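Local coordinates for protein xylosidase (Xanthomonas axonopodis pv. citri, PDB 6XN2) that probably hydrolyses beta-1,4-linked xylo-oligosaccharides, as a family 43 glycoside hydrolase that binds xylose units in the pocket of a five-bladed beta-propeller, at residues Ala37-Val43 against Ser336-Ala340; Leu60-His66 against Asp85-Met91; Leu193-Asn199 against Leu215-Val219. All blocks are in the same frame, centred on the assembly; numbering follows the deposited sequence.

Contact 1 (Ala37-Val43 against Ser336-Ala340)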
loop_
_atom_site.group_PDB
_atom_site.type_symbol
_atom_site.label_atom_id
_atom_site.label_comp_id
_atom_site.label_asym_id
_atom_site.label_seq_id
_atom_site.Cartn_x
_atom_site.Cartn_y
_atom_site.Cartn_z
ATOM N N ALA A 37 -15.903 -5.153 15.317
ATOM C CA ALA A 37 -14.795 -5.326 14.377
ATOM C C ALA A 37 -14.684 -6.780 13.910
ATOM O O ALA A 37 -14.771 -7.710 14.716
ATOM C CB ALA A 37 -13.482 -4.871 15.013
ATOM N N ILE A 38 -14.522 -6.967 12.617
ATOM C CA ILE A 38 -14.398 -8.288 12.057
ATOM C C ILE A 38 -13.005 -8.851 12.140
ATOM O O ILE A 38 -12.792 -9.975 11.862
ATOM C CB ILE A 38 -14.878 -8.352 10.623
ATOM C CG1 ILE A 38 -13.853 -7.778 9.690
ATOM C CG2 ILE A 38 -16.166 -7.630 10.487
ATOM C CD1 ILE A 38 -14.274 -7.835 8.260
ATOM N N SER A 39 -12.058 -8.031 12.515
ATOM C CA SER A 39 -10.719 -8.486 12.667
ATOM C C SER A 39 -10.122 -7.933 13.903
ATOM O O SER A 39 -10.404 -6.865 14.303
ATOM C CB SER A 39 -9.816 -8.071 11.524
ATOM O OG SER A 39 -10.335 -8.325 10.280
ATOM N N ALA A 40 -9.293 -8.726 14.524
ATOM C CA ALA A 40 -8.538 -8.286 15.643
ATOM C C ALA A 40 -7.160 -7.934 15.141
ATOM O O ALA A 40 -6.723 -8.423 14.152
ATOM C CB ALA A 40 -8.436 -9.386 16.652
ATOM N N PRO A 41 -6.484 -7.046 15.819
ATOM C CA PRO A 41 -5.132 -6.683 15.467
ATOM C C PRO A 41 -4.245 -7.920 15.407
ATOM O O PRO A 41 -4.224 -8.688 16.320
ATOM C CB PRO A 41 -4.706 -5.827 16.619
ATOM C CG PRO A 41 -5.927 -5.389 17.280
ATOM C CD PRO A 41 -6.924 -6.421 17.054
ATOM N N LEU A 42 -3.535 -8.107 14.320
ATOM C CA LEU A 42 -2.698 -9.264 14.171
ATOM C C LEU A 42 -1.577 -9.229 15.142
ATOM O O LEU A 42 -1.046 -10.228 15.517
ATOM C CB LEU A 42 -2.121 -9.316 12.768
ATOM C CG LEU A 42 -3.137 -9.607 11.714
ATOM C CD1 LEU A 42 -2.557 -9.426 10.344
ATOM C CD2 LEU A 42 -3.670 -11.002 11.889
ATOM N N VAL A 43 -1.192 -8.042 15.568
ATOM C CA VAL A 43 -0.183 -7.870 16.592
ATOM C C VAL A 43 -0.535 -6.688 17.452
ATOM O O VAL A 43 -1.147 -5.781 17.004
ATOM C CB VAL A 43 1.230 -7.652 16.091
ATOM C CG1 VAL A 43 1.882 -8.926 15.637
ATOM C CG2 VAL A 43 1.274 -6.599 15.041
ATOM N N SER A 336 -2.861 -0.431 13.798
ATOM C CA SER A 336 -2.570 -1.856 13.903
ATOM C C SER A 336 -3.098 -2.544 12.653
ATOM O O SER A 336 -4.206 -2.250 12.201
ATOM C CB SER A 336 -3.206 -2.472 15.156
ATOM O OG SER A 336 -4.576 -2.749 14.919
ATOM N N ILE A 337 -2.325 -3.470 12.098
ATOM C CA ILE A 337 -2.775 -4.148 10.892
ATOM C C ILE A 337 -3.718 -5.306 11.208
ATOM O O ILE A 337 -3.710 -5.864 12.307
ATOM C CB ILE A 337 -1.598 -4.655 10.040
ATOM C CG1 ILE A 337 -0.860 -5.801 10.740
ATOM C CG2 ILE A 337 -0.684 -3.476 9.661
ATOM C CD1 ILE A 337 0.010 -6.630 9.804
ATOM N N LYS A 338 -4.548 -5.636 10.226
ATOM C CA LYS A 338 -5.587 -6.638 10.365
ATOM C C LYS A 338 -5.693 -7.438 9.076
ATOM O O LYS A 338 -5.177 -7.020 8.037
ATOM C CB LYS A 338 -6.928 -5.968 10.676
ATOM C CG LYS A 338 -6.961 -5.182 11.972
ATOM C CD LYS A 338 -8.333 -4.541 12.174
ATOM C CE LYS A 338 -8.604 -4.260 13.642
ATOM N NZ LYS A 338 -9.993 -3.746 13.838
ATOM N N MET A 339 -6.389 -8.548 9.099
ATOM C CA MET A 339 -6.652 -9.314 7.892
ATOM C C MET A 339 -8.066 -9.844 7.890
ATOM O O MET A 339 -8.626 -10.015 8.909
ATOM C CB MET A 339 -5.681 -10.463 7.699
ATOM C CG MET A 339 -5.838 -11.577 8.675
ATOM S SD MET A 339 -4.451 -12.711 8.647
ATOM C CE MET A 339 -4.624 -13.354 7.031
ATOM N N ALA A 340 -8.597 -10.091 6.709
ATOM C CA ALA A 340 -9.925 -10.620 6.503
ATOM C C ALA A 340 -10.035 -11.398 5.200
ATOM O O ALA A 340 -9.423 -11.073 4.249
ATOM C CB ALA A 340 -10.935 -9.511 6.521
HETATM O O HOH W 1 -11.895 -4.898 11.735
HETATM O O HOH W 2 -6.558 -9.501 11.888
#

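Contact 2 (Leu60-His66 against Asp85-Met91)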
loop_
_atom_site.group_PDB
_atom_site.type_symbol
_atom_site.label_atom_id
_atom_site.label_comp_id
_atom_site.label_asym_id
_atom_site.label_seq_id
_atom_site.Cartn_x
_atom_site.Cartn_y
_atom_site.Cartn_z
ATOM N N LEU A 60 3.583 -16.885 4.709
ATOM C CA LEU A 60 3.079 -15.541 4.472
ATOM C C LEU A 60 3.907 -14.539 5.256
ATOM O O LEU A 60 3.949 -14.588 6.487
ATOM C CB LEU A 60 1.607 -15.429 4.863
ATOM C CG LEU A 60 0.980 -14.042 4.658
ATOM C CD1 LEU A 60 0.228 -13.994 3.345
ATOM C CD2 LEU A 60 0.089 -13.690 5.828
ATOM N N TYR A 61 4.589 -13.656 4.530
ATOM C CA TYR A 61 5.365 -12.577 5.136
ATOM C C TYR A 61 4.624 -11.254 4.989
ATOM O O TYR A 61 4.061 -10.967 3.938
ATOM C CB TYR A 61 6.753 -12.484 4.495
ATOM C CG TYR A 61 7.654 -13.622 4.884
ATOM C CD1 TYR A 61 7.624 -14.827 4.192
ATOM C CD2 TYR A 61 8.530 -13.502 5.954
ATOM C CE1 TYR A 61 8.450 -15.877 4.558
ATOM C CE2 TYR A 61 9.362 -14.550 6.321
ATOM C CZ TYR A 61 9.315 -15.731 5.623
ATOM O OH TYR A 61 10.141 -16.772 6.004
ATOM N N ILE A 62 4.611 -10.457 6.049
ATOM C CA ILE A 62 3.968 -9.151 5.993
ATOM C C ILE A 62 5.002 -8.059 6.225
ATOM O O ILE A 62 5.820 -8.145 7.151
ATOM C CB ILE A 62 2.841 -9.030 7.031
ATOM C CG1 ILE A 62 1.906 -10.236 6.941
ATOM C CG2 ILE A 62 2.084 -7.724 6.844
ATOM C CD1 ILE A 62 0.922 -10.320 8.091
ATOM N N TYR A 63 4.975 -7.044 5.366
ATOM C CA TYR A 63 5.892 -5.918 5.467
ATOM C C TYR A 63 5.073 -4.659 5.724
ATOM O O TYR A 63 4.576 -4.027 4.788
ATOM C CB TYR A 63 6.741 -5.789 4.193
ATOM C CG TYR A 63 7.539 -7.046 3.905
ATOM C CD1 TYR A 63 6.961 -8.125 3.239
ATOM C CD2 TYR A 63 8.857 -7.170 4.324
ATOM C CE1 TYR A 63 7.685 -9.295 2.995
ATOM C CE2 TYR A 63 9.587 -8.334 4.080
ATOM C CZ TYR A 63 8.996 -9.392 3.420
ATOM O OH TYR A 63 9.719 -10.553 3.178
ATOM N N PRO A 64 4.888 -4.318 7.002
ATOM C CA PRO A 64 4.115 -3.134 7.378
ATOM C C PRO A 64 5.013 -1.963 7.783
ATOM O O PRO A 64 6.229 -2.149 7.920
ATOM C CB PRO A 64 3.299 -3.636 8.568
ATOM C CG PRO A 64 4.252 -4.608 9.247
ATOM C CD PRO A 64 5.170 -5.178 8.169
ATOM N N SER A 65 4.428 -0.776 7.940
ATOM C CA SER A 65 5.106 0.332 8.609
ATOM C C SER A 65 5.081 0.099 10.111
ATOM O O SER A 65 4.309 -0.723 10.599
ATOM C CB SER A 65 4.441 1.667 8.287
ATOM O OG SER A 65 4.458 1.904 6.897
ATOM N N HIS A 66 5.915 0.836 10.835
ATOM C CA HIS A 66 5.993 0.706 12.308
ATOM C C HIS A 66 5.739 2.061 12.948
ATOM O O HIS A 66 6.637 2.824 13.005
ATOM C CB HIS A 66 7.349 0.166 12.749
ATOM C CG HIS A 66 7.446 0.032 14.227
ATOM N ND1 HIS A 66 8.616 -0.193 14.876
ATOM C CD2 HIS A 66 6.511 0.088 15.187
ATOM C CE1 HIS A 66 8.405 -0.259 16.160
ATOM N NE2 HIS A 66 7.140 -0.092 16.371
ATOM N N ASP A 85 11.691 2.832 11.170
ATOM C CA ASP A 85 12.199 1.455 10.974
ATOM C C ASP A 85 11.107 0.514 10.476
ATOM O O ASP A 85 9.960 0.881 10.494
ATOM C CB ASP A 85 12.737 0.936 12.303
ATOM C CG ASP A 85 11.642 0.619 13.301
ATOM O OD1 ASP A 85 11.180 -0.479 13.277
ATOM O OD2 ASP A 85 11.273 1.490 14.059
ATOM N N TYR A 86 11.513 -0.680 10.069
ATOM C CA TYR A 86 10.604 -1.663 9.602
ATOM C C TYR A 86 10.824 -3.001 10.255
ATOM O O TYR A 86 11.912 -3.401 10.490
ATOM C CB TYR A 86 10.753 -1.868 8.095
ATOM C CG TYR A 86 10.431 -0.673 7.262
ATOM C CD1 TYR A 86 9.208 -0.090 7.318
ATOM C CD2 TYR A 86 11.346 -0.143 6.422
ATOM C CE1 TYR A 86 8.914 1.000 6.575
ATOM C CE2 TYR A 86 11.060 0.951 5.667
ATOM C CZ TYR A 86 9.838 1.522 5.752
ATOM O OH TYR A 86 9.549 2.622 5.022
ATOM N N HIS A 87 9.713 -3.645 10.547
ATOM C CA HIS A 87 9.768 -5.038 11.021
ATOM C C HIS A 87 9.210 -5.937 9.925
ATOM O O HIS A 87 8.609 -5.449 9.009
ATOM C CB HIS A 87 8.915 -5.237 12.265
ATOM C CG HIS A 87 9.515 -4.697 13.504
ATOM N ND1 HIS A 87 9.680 -5.447 14.618
ATOM C CD2 HIS A 87 9.967 -3.480 13.807
ATOM C CE1 HIS A 87 10.215 -4.716 15.548
ATOM N NE2 HIS A 87 10.398 -3.527 15.078
ATOM N N VAL A 88 9.436 -7.225 10.061
ATOM C CA VAL A 88 8.828 -8.185 9.174
ATOM C C VAL A 88 7.993 -9.159 9.996
ATOM O O VAL A 88 8.429 -9.611 10.975
ATOM C CB VAL A 88 9.849 -8.929 8.321
ATOM C CG1 VAL A 88 9.175 -9.947 7.453
ATOM C CG2 VAL A 88 10.597 -7.957 7.464
ATOM N N LEU A 89 6.772 -9.426 9.593
ATOM C CA LEU A 89 5.911 -10.362 10.303
ATOM C C LEU A 89 5.682 -11.604 9.451
ATOM O O LEU A 89 5.777 -11.546 8.229
ATOM C CB LEU A 89 4.574 -9.701 10.660
ATOM C CG LEU A 89 4.661 -8.306 11.283
ATOM C CD1 LEU A 89 3.270 -7.677 11.454
ATOM C CD2 LEU A 89 5.386 -8.344 12.613
ATOM N N ARG A 90 5.384 -12.728 10.090
ATOM C CA ARG A 90 5.147 -13.955 9.343
ATOM C C ARG A 90 3.998 -14.791 9.908
ATOM O O ARG A 90 3.827 -14.899 11.123
ATOM C CB ARG A 90 6.427 -14.802 9.297
ATOM C CG ARG A 90 6.271 -16.144 8.576
ATOM C CD ARG A 90 7.604 -16.874 8.465
ATOM N NE ARG A 90 8.138 -17.197 9.785
ATOM C CZ ARG A 90 9.430 -17.358 10.054
ATOM N NH1 ARG A 90 10.335 -17.218 9.094
ATOM N NH2 ARG A 90 9.813 -17.656 11.289
ATOM N N MET A 91 3.214 -15.375 9.007
ATOM C CA MET A 91 2.323 -16.474 9.359
ATOM C C MET A 91 2.842 -17.714 8.654
ATOM O O MET A 91 2.841 -17.774 7.424
ATOM C CB MET A 91 0.878 -16.185 8.954
ATOM C CG MET A 91 0.217 -15.114 9.798
ATOM S SD MET A 91 -1.457 -14.758 9.238
ATOM C CE MET A 91 -2.262 -16.325 9.554
HETATM O O HOH W 3 8.137 -3.951 6.618
HETATM O O HOH W 4 7.102 -2.744 10.503
HETATM O O HOH W 5 7.814 2.320 9.423
HETATM O O HOH W 6 9.318 2.998 13.013
#

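Contact 3 (Leu193-Asn199 against Leu215-Val219)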
loop_
_atom_site.group_PDB
_atom_site.type_symbol
_atom_site.label_atom_id
_atom_site.label_comp_id
_atom_site.label_asym_id
_atom_site.label_seq_id
_atom_site.Cartn_x
_atom_site.Cartn_y
_atom_site.Cartn_z
ATOM N N LEU A 193 2.732 13.510 -4.755
ATOM C CA LEU A 193 2.587 13.143 -6.170
ATOM C C LEU A 193 2.047 14.298 -7.027
ATOM O O LEU A 193 2.310 14.374 -8.230
ATOM C CB LEU A 193 1.677 11.915 -6.313
ATOM C CG LEU A 193 1.313 11.424 -7.721
ATOM C CD1 LEU A 193 2.541 10.926 -8.488
ATOM C CD2 LEU A 193 0.253 10.330 -7.651
ATOM N N GLN A 194 1.303 15.201 -6.394
ATOM C CA GLN A 194 0.689 16.327 -7.094
ATOM C C GLN A 194 1.722 17.319 -7.622
ATOM O O GLN A 194 1.412 18.128 -8.493
ATOM C CB GLN A 194 -0.301 17.047 -6.173
ATOM C CG GLN A 194 0.336 17.798 -5.009
ATOM C CD GLN A 194 0.588 16.926 -3.790
ATOM O OE1 GLN A 194 0.570 15.693 -3.863
ATOM N NE2 GLN A 194 0.830 17.567 -2.657
ATOM N N HIS A 195 2.944 17.252 -7.093
ATOM C CA HIS A 195 4.023 18.130 -7.546
ATOM C C HIS A 195 4.787 17.598 -8.755
ATOM O O HIS A 195 5.803 18.178 -9.149
ATOM C CB HIS A 195 5.001 18.392 -6.408
ATOM C CG HIS A 195 4.456 19.302 -5.357
ATOM N ND1 HIS A 195 4.179 18.881 -4.074
ATOM C CD2 HIS A 195 4.112 20.612 -5.405
ATOM C CE1 HIS A 195 3.699 19.894 -3.375
ATOM N NE2 HIS A 195 3.644 20.954 -4.161
ATOM N N TYR A 196 4.330 16.521 -9.337
ATOM C CA TYR A 196 5.007 15.932 -10.463
ATOM C C TYR A 196 4.147 15.746 -11.696
ATOM O O TYR A 196 3.024 15.466 -11.580
ATOM C CB TYR A 196 5.548 14.568 -10.069
ATOM C CG TYR A 196 6.532 14.586 -8.954
ATOM C CD1 TYR A 196 6.136 14.634 -7.652
ATOM C CD2 TYR A 196 7.867 14.534 -9.215
ATOM C CE1 TYR A 196 7.050 14.661 -6.644
ATOM C CE2 TYR A 196 8.767 14.548 -8.227
ATOM C CZ TYR A 196 8.361 14.623 -6.941
ATOM O OH TYR A 196 9.292 14.641 -5.987
ATOM N N ARG A 197 4.730 15.945 -12.864
ATOM C CA ARG A 197 4.110 15.675 -14.139
ATOM C C ARG A 197 5.208 15.069 -14.982
ATOM O O ARG A 197 6.257 15.573 -14.988
ATOM C CB ARG A 197 3.563 16.902 -14.812
ATOM C CG ARG A 197 2.509 17.636 -14.050
ATOM C CD ARG A 197 1.271 16.841 -13.882
ATOM N NE ARG A 197 0.186 17.650 -13.389
ATOM C CZ ARG A 197 -0.009 17.919 -12.127
ATOM N NH1 ARG A 197 0.794 17.442 -11.229
ATOM N NH2 ARG A 197 -1.003 18.673 -11.778
ATOM N N ASP A 198 4.917 13.985 -15.644
ATOM C CA ASP A 198 5.847 13.297 -16.480
ATOM C C ASP A 198 7.166 13.038 -15.783
ATOM O O ASP A 198 8.159 13.363 -16.371
ATOM C CB ASP A 198 6.057 14.055 -17.808
ATOM C CG ASP A 198 4.762 14.289 -18.580
ATOM O OD1 ASP A 198 3.974 13.372 -18.733
ATOM O OD2 ASP A 198 4.537 15.403 -19.039
ATOM N N ASN A 199 7.126 12.618 -14.532
ATOM C CA ASN A 199 8.268 12.304 -13.690
ATOM C C ASN A 199 9.147 13.433 -13.301
ATOM O O ASN A 199 10.208 13.224 -12.840
ATOM C CB ASN A 199 9.128 11.188 -14.246
ATOM C CG ASN A 199 8.351 10.001 -14.573
ATOM O OD1 ASN A 199 7.567 9.558 -13.790
ATOM N ND2 ASN A 199 8.542 9.493 -15.757
ATOM N N LEU A 215 -5.075 12.749 -10.818
ATOM C CA LEU A 215 -3.795 12.075 -10.958
ATOM C C LEU A 215 -3.969 10.600 -10.633
ATOM O O LEU A 215 -4.802 10.236 -9.797
ATOM C CB LEU A 215 -2.749 12.708 -10.038
ATOM C CG LEU A 215 -2.437 14.177 -10.312
ATOM C CD1 LEU A 215 -1.546 14.728 -9.238
ATOM C CD2 LEU A 215 -1.788 14.326 -11.675
ATOM N N GLY A 216 -3.191 9.760 -11.312
ATOM C CA GLY A 216 -3.172 8.337 -11.048
ATOM C C GLY A 216 -1.831 7.924 -10.479
ATOM O O GLY A 216 -0.886 8.716 -10.457
ATOM N N PRO A 217 -1.733 6.674 -10.013
ATOM C CA PRO A 217 -0.433 6.188 -9.540
ATOM C C PRO A 217 0.553 6.073 -10.700
ATOM O O PRO A 217 0.150 6.162 -11.858
ATOM C CB PRO A 217 -0.765 4.816 -8.943
ATOM C CG PRO A 217 -1.987 4.367 -9.704
ATOM C CD PRO A 217 -2.772 5.627 -9.992
ATOM N N ARG A 218 1.803 5.827 -10.405
ATOM C CA ARG A 218 2.790 5.636 -11.423
ATOM C C ARG A 218 3.132 4.155 -11.548
ATOM O O ARG A 218 2.988 3.433 -10.606
ATOM C CB ARG A 218 4.014 6.404 -11.057
ATOM C CG ARG A 218 3.749 7.844 -10.740
ATOM C CD ARG A 218 3.130 8.571 -11.905
ATOM N NE ARG A 218 4.010 8.630 -13.049
ATOM C CZ ARG A 218 3.811 9.402 -14.092
ATOM N NH1 ARG A 218 2.765 10.168 -14.133
ATOM N NH2 ARG A 218 4.648 9.414 -15.082
ATOM N N VAL A 219 3.558 3.722 -12.714
ATOM C CA VAL A 219 3.940 2.350 -12.899
ATOM C C VAL A 219 5.200 2.271 -13.740
ATOM O O VAL A 219 5.353 2.996 -14.650
ATOM C CB VAL A 219 2.834 1.510 -13.519
ATOM C CG1 VAL A 219 2.430 2.031 -14.862
ATOM C CG2 VAL A 219 3.200 0.045 -13.594
HETATM O O HOH W 7 2.192 12.715 -15.774
HETATM O O HOH W 8 4.094 10.639 -17.694
#

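Contact 1 (Ala37-Val43 against Ser336-Ala340)
L42 anchors the loop 37-43 to the edge of strand 336-340 by both its backbone and its side chain. Its amide donates a nearly straight hydrogen bond to I337 O (N to O 3.0 Å, 171° at the hydrogen). The isobutyl group then splits its two branches between neighbours on the strand: CD1 lies 3.8 Å from I337 CD1, and CD2 lies 3.7 Å from M339 SD, the side chains crossing at about a right angle in each pair.

K338 emerges between these two residues and runs alongside the loop, extended beyond CG. Its CB packs against S39 CB, and its end comes up to the S39 carbonyl oxygen, where NZ makes a weak hydrogen bond to S39 O (3.2 Å). A water joins NZ to the S39 amide as well, but the principal partner of the ammonium is D324, in a salt bridge within the sheet.

S39 turns its hydroxyl beside its own backbone N (chi1 -49°), which carries OG to the strand. There it donates to M339 O at 2.8 Å, from 50° above the carbonyl plane, and it is also hydrogen-bonded to Y322 OH. A second water links A40 O to M339 N.

Strand 336-342 is an edge strand of the sheet that forms the last propeller blade, so this contact brings the N-terminal part of the chain onto that blade, at the closure of the ring.

Contact 2 (Leu60-His66 against Asp85-Met91)
I62 and L89 face each other as an antiparallel hydrogen-bonded pair, their CB atoms 4.1 Å apart, with two backbone bonds joining them. On the same face of the sheet L89 reaches on to P64, CD1 meeting the ring at CG, while L60 and M91 lie side by side, CD2 of the leucine 3.9 Å from SD of the methionine. I337 and M339 of strand 336-342 pack against this apolar face.

V88 CG2 sits 3.6 Å from Y63 CE2. Strands 59-67 and 85-91 are the second and third strands of the first blade of the propeller, a four-stranded antiparallel sheet.

On the face opposite I62 and L89, Y61 and R90 form a pair of their own. The arginine swings its CG anti to the backbone N (chi1 178°) and lays it over the phenol ring, a CH-pi contact 14° off the ring normal. A bend at chi3 then brings NH1 to the phenol oxygen: NH1 donates to Y61 OH at 3.1 Å, in the guanidinium plane, while NH2 is salt-bridged to E99.

Past the I62-L89 pair the direct backbone bonds give way to waters, which bridge P64 O to both H87 O and H87 N, and H66 N to D85 O. S65, held by D50, touches the bound xylose here. At the polar edge H66 ND1 donates in its ring plane to the syn lone pair of D85 OD1 (3.0 Å, 172°), the ring and carboxylate planes being almost perpendicular.

Contact 3 (Leu193-Asn199 against Leu215-Val219)
R218 and L193 join a hairpin to the start of a sheet strand. The hairpin follows a 3-10 turn (193-195): strands 196-197 and 200-201 are connected through D198 and N199, both with left-handed backbone angles, consistent with a type I' beta-turn. Strand 218-221 belongs to the mixed sheet that makes up two blades of the propeller.

The R218 side chain leaves the strand with its CB directed at the hairpin, and bends at chi2 and chi3 curl the chain back toward the hairpin turn. CG lies 4.0 Å from L193 CD1, and CD remains beside the same methyl. NE, the next atom, finds its bond in S233 OG, outside the pair of segments, and S233 also hydrogen-bonds to N199 OD1. At the tip the two terminal nitrogens divide their work. NH1 reaches the hairpin backbone through a water held by D198 N. NH2 makes a weak, strongly bent hydrogen bond to N199 OD1 (3.2 Å, 121° at the hydrogen), the amide and guanidinium planes standing 84° apart; it also meets a second water that donates to D198 OD1. N199 OD1 has Y167 as its stronger partner.

At the other end of the contact, L215 packs against the 3-10 turn, its CD1 3.5 Å from Q194 CA. Its other methyl contacts R197, whose guanidinium is anchored within its own segment: NH1 donates to Q194 O (2.9 Å) and to Y196 O (3.0 Å), both nearly in its plane, while NH2 is bonded to Q206 O. Over the centre of that flat group, 4.0 Å above its plane, lies L215 CD2.

How the contacts relate
Contacts 1 and 2 form one packed unit where the last blade meets the first: M339 SD lies 3.7 Å from M91 SD, and I337 CD1 is 3.8 Å from both I62 CG2 and L89 CD1. Their centres are 14 Å apart. Contact 3 lies on the opposite side of the chain's centre, its own centre about 32 Å from that of contact 1 and 27 Å from that of contact 2, and touches neither. The three stand at different distances from the xylose pocket. Contact 2 supplies S65, whose side chain is about 4 Å from bound xylose, whereas the side chains of I337 in contact 1 and Q194 in contact 3 are about 10 and 11 Å from it.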